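Local coordinates for SPbeta prophage-derived uncharacterized protein YopX (PDB 2I2L) that is of unknown function, is encoded by the SPbeta prophage of Bacillus subtilis and forms a homodimer of chains built of beta strands and loops, at residues B[29-34]-B[50-55]. Numbering follows the deposited sequence.
Sequences GDWTLK and RNAALM
Trp31 and Leu54 meet because their torsions send the two side chains past each other in opposite directions. With chi1 59°, CG of Trp31 sits between its own backbone N and carbonyl carbon; with chi1 -151°, CG of Leu54 is roughly anti to its N, which places CD1 over the indole. The contact packs two antiparallel beta sheets of this YopX-family protein together: Trp31 begins the middle strand of a three-stranded sheet, 31-36, while Leu54 lies on strand 53-60 of a four-stranded one. No hydrogen bond joins the two segments, and the CA atoms of Trp31 and Leu54 stand 8.2 Å apart; the side chain of Trp31 crosses this gap, and its CZ2 reaches the backbone of the other strand, 3.8 Å from Leu54 N.

Indole suits this place because a single broad ring can span that gap and offer a face to Leu54 and an edge to Ala52. Over the face, Leu54 CD1 makes a CH-pi contact 3.7 Å from the centroid of the Trp31 five-membered ring, 22° off the ring normal. Leu54 CB lies over the same face, toward the rim, 3.5 Å from Trp31 NE1. Leucine, flexible and branched, can thus lay both stem and methyl along the ring, and it also touches Leu23 of strand 21-25. Near the ring plane, the methyl of Ala52 is short enough to meet the six-membered edge and Val45 together.

Around this apolar patch, Asn49 OD1 accepts hydrogen bonds from the backbone N of Asn51 and of Ala52, holding the turn that leads into strand 53-60. Gly29, two residues before Trp31, has backbone angles at which a CB would jam against the preceding carbonyl O. At the far end of the indole, Trp31 CH2 stops 4.2 Å from Ala52 CB.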
ATOM      1  N   GLY B  29       0.589  -7.265 -14.506  1.00 41.17           N
ATOM      2  CA  GLY B  29       0.676  -6.101 -13.650  1.00 38.43           C
ATOM      3  C   GLY B  29      -0.244  -4.978 -14.058  1.00 36.70           C
ATOM      4  O   GLY B  29      -0.324  -3.970 -13.360  1.00 38.11           O
ATOM      5  N   ASP B  30      -0.929  -5.131 -15.185  1.00 35.16           N
ATOM      6  CA  ASP B  30      -1.853  -4.093 -15.630  1.00 33.73           C
ATOM      7  C   ASP B  30      -3.100  -4.133 -14.772  1.00 31.15           C
ATOM      8  O   ASP B  30      -3.389  -5.138 -14.116  1.00 31.24           O
ATOM      9  CB  ASP B  30      -2.274  -4.307 -17.083  1.00 36.43           C
ATOM     10  CG  ASP B  30      -1.115  -4.233 -18.045  1.00 38.58           C
ATOM     11  OD1 ASP B  30       0.009  -3.889 -17.599  1.00 41.23           O
ATOM     12  OD2 ASP B  30      -1.340  -4.519 -19.249  1.00 36.64           O
ATOM     13  N   TRP B  31      -3.840  -3.033 -14.779  1.00 27.40           N
ATOM     14  CA  TRP B  31      -5.074  -2.964 -14.027  1.00 25.30           C
ATOM     15  C   TRP B  31      -6.149  -2.379 -14.919  1.00 26.04           C
ATOM     16  O   TRP B  31      -5.849  -1.758 -15.939  1.00 26.51           O
ATOM     17  CB  TRP B  31      -4.906  -2.115 -12.767  1.00 21.85           C
ATOM     18  CG  TRP B  31      -4.478  -0.705 -13.009  1.00 19.71           C
ATOM     19  CD1 TRP B  31      -3.240  -0.187 -12.809  1.00 17.68           C
ATOM     20  CD2 TRP B  31      -5.309   0.385 -13.419  1.00 19.38           C
ATOM     21  NE1 TRP B  31      -3.245   1.158 -13.055  1.00 15.68           N
ATOM     22  CE2 TRP B  31      -4.500   1.539 -13.428  1.00 16.90           C
ATOM     23  CE3 TRP B  31      -6.663   0.500 -13.776  1.00 20.11           C
ATOM     24  CZ2 TRP B  31      -4.991   2.798 -13.776  1.00 21.63           C
ATOM     25  CZ3 TRP B  31      -7.163   1.758 -14.125  1.00 22.11           C
ATOM     26  CH2 TRP B  31      -6.325   2.894 -14.121  1.00 23.40           C
ATOM     27  N   THR B  32      -7.403  -2.580 -14.541  1.00 26.87           N
ATOM     28  CA  THR B  32      -8.520  -2.074 -15.325  1.00 26.44           C
ATOM     29  C   THR B  32      -9.714  -1.773 -14.447  1.00 25.72           C
ATOM     30  O   THR B  32     -10.191  -2.641 -13.722  1.00 25.19           O
ATOM     31  CB  THR B  32      -8.977  -3.102 -16.347  1.00 27.01           C
ATOM     32  OG1 THR B  32      -7.894  -3.420 -17.228  1.00 28.00           O
ATOM     33  CG2 THR B  32     -10.160  -2.560 -17.131  1.00 27.81           C
ATOM     34  N   LEU B  33     -10.212  -0.551 -14.513  1.00 25.91           N
ATOM     35  CA  LEU B  33     -11.369  -0.215 -13.715  1.00 27.22           C
ATOM     36  C   LEU B  33     -12.620  -0.618 -14.483  1.00 30.08           C
ATOM     37  O   LEU B  33     -12.894  -0.073 -15.545  1.00 31.40           O
ATOM     38  CB  LEU B  33     -11.415   1.277 -13.424  1.00 24.59           C
ATOM     39  CG  LEU B  33     -12.612   1.627 -12.544  1.00 26.64           C
ATOM     40  CD1 LEU B  33     -12.344   1.175 -11.112  1.00 24.02           C
ATOM     41  CD2 LEU B  33     -12.869   3.125 -12.592  1.00 28.27           C
ATOM     42  N   LYS B  34     -13.364  -1.589 -13.961  1.00 32.85           N
ATOM     43  CA  LYS B  34     -14.599  -2.028 -14.603  1.00 36.23           C
ATOM     44  C   LYS B  34     -15.776  -1.447 -13.820  1.00 38.35           C
ATOM     45  O   LYS B  34     -15.604  -0.960 -12.700  1.00 38.73           O
ATOM     46  CB  LYS B  34     -14.711  -3.558 -14.605  1.00 37.35           C
ATOM     47  CG  LYS B  34     -13.587  -4.300 -15.316  1.00 40.22           C
ATOM     48  CD  LYS B  34     -13.489  -3.910 -16.782  1.00 40.90           C
ATOM     49  CE  LYS B  34     -12.650  -4.911 -17.571  1.00 40.23           C
ATOM     50  NZ  LYS B  34     -13.370  -6.197 -17.782  1.00 38.51           N
ATOM     51  N   ARG B  50      -2.188   6.433 -20.183  1.00 44.07           N
ATOM     52  CA  ARG B  50      -1.160   7.021 -19.334  1.00 42.92           C
ATOM     53  C   ARG B  50      -1.601   8.297 -18.613  1.00 41.89           C
ATOM     54  O   ARG B  50      -0.832   8.881 -17.854  1.00 41.97           O
ATOM     55  CB  ARG B  50       0.107   7.274 -20.155  1.00 43.11           C
ATOM     56  N   ASN B  51      -2.828   8.739 -18.859  1.00 41.49           N
ATOM     57  CA  ASN B  51      -3.343   9.930 -18.184  1.00 41.44           C
ATOM     58  C   ASN B  51      -3.860   9.481 -16.823  1.00 40.73           C
ATOM     59  O   ASN B  51      -3.578  10.107 -15.792  1.00 40.34           O
ATOM     60  CB  ASN B  51      -4.500  10.560 -18.975  1.00 43.27           C
ATOM     61  CG  ASN B  51      -4.022  11.388 -20.163  1.00 44.91           C
ATOM     62  OD1 ASN B  51      -3.262  10.905 -21.011  1.00 46.44           O
ATOM     63  ND2 ASN B  51      -4.476  12.639 -20.233  1.00 43.50           N
ATOM     64  N   ALA B  52      -4.609   8.376 -16.850  1.00 39.46           N
ATOM     65  CA  ALA B  52      -5.219   7.756 -15.668  1.00 34.76           C
ATOM     66  C   ALA B  52      -4.194   7.231 -14.672  1.00 31.56           C
ATOM     67  O   ALA B  52      -3.066   6.902 -15.041  1.00 28.82           O
ATOM     68  CB  ALA B  52      -6.139   6.626 -16.106  1.00 32.68           C
ATOM     69  N   ALA B  53      -4.601   7.143 -13.412  1.00 29.79           N
ATOM     70  CA  ALA B  53      -3.705   6.661 -12.368  1.00 30.35           C
ATOM     71  C   ALA B  53      -4.402   5.898 -11.235  1.00 29.96           C
ATOM     72  O   ALA B  53      -5.488   6.285 -10.785  1.00 29.83           O
ATOM     73  CB  ALA B  53      -2.913   7.837 -11.791  1.00 29.89           C
ATOM     74  N   LEU B  54      -3.761   4.818 -10.783  1.00 29.25           N
ATOM     75  CA  LEU B  54      -4.264   3.986  -9.688  1.00 27.97           C
ATOM     76  C   LEU B  54      -3.590   4.448  -8.381  1.00 27.96           C
ATOM     77  O   LEU B  54      -2.364   4.427  -8.267  1.00 27.17           O
ATOM     78  CB  LEU B  54      -3.917   2.509  -9.943  1.00 26.55           C
ATOM     79  CG  LEU B  54      -4.816   1.388  -9.388  1.00 26.63           C
ATOM     80  CD1 LEU B  54      -4.099   0.067  -9.494  1.00 23.25           C
ATOM     81  CD2 LEU B  54      -5.179   1.644  -7.940  1.00 27.67           C
HETATM   82  N   MSE B  55      -4.391   4.869  -7.404  1.00 28.92           N
HETATM   83  CA  MSE B  55      -3.874   5.310  -6.105  1.00 28.91           C
HETATM   84  C   MSE B  55      -4.464   4.505  -4.933  1.00 26.86           C
HETATM   85  O   MSE B  55      -5.686   4.477  -4.713  1.00 24.03           O
HETATM   86  CB  MSE B  55      -4.171   6.786  -5.903  1.00 33.74           C
HETATM   87  CG  MSE B  55      -3.550   7.688  -6.953  1.00 40.85           C
HETATM   88 SE   MSE B  55      -4.663   9.268  -7.207  1.00 48.35          SE
HETATM   89  CE  MSE B  55      -6.012   8.440  -8.320  1.00 44.93           C
TER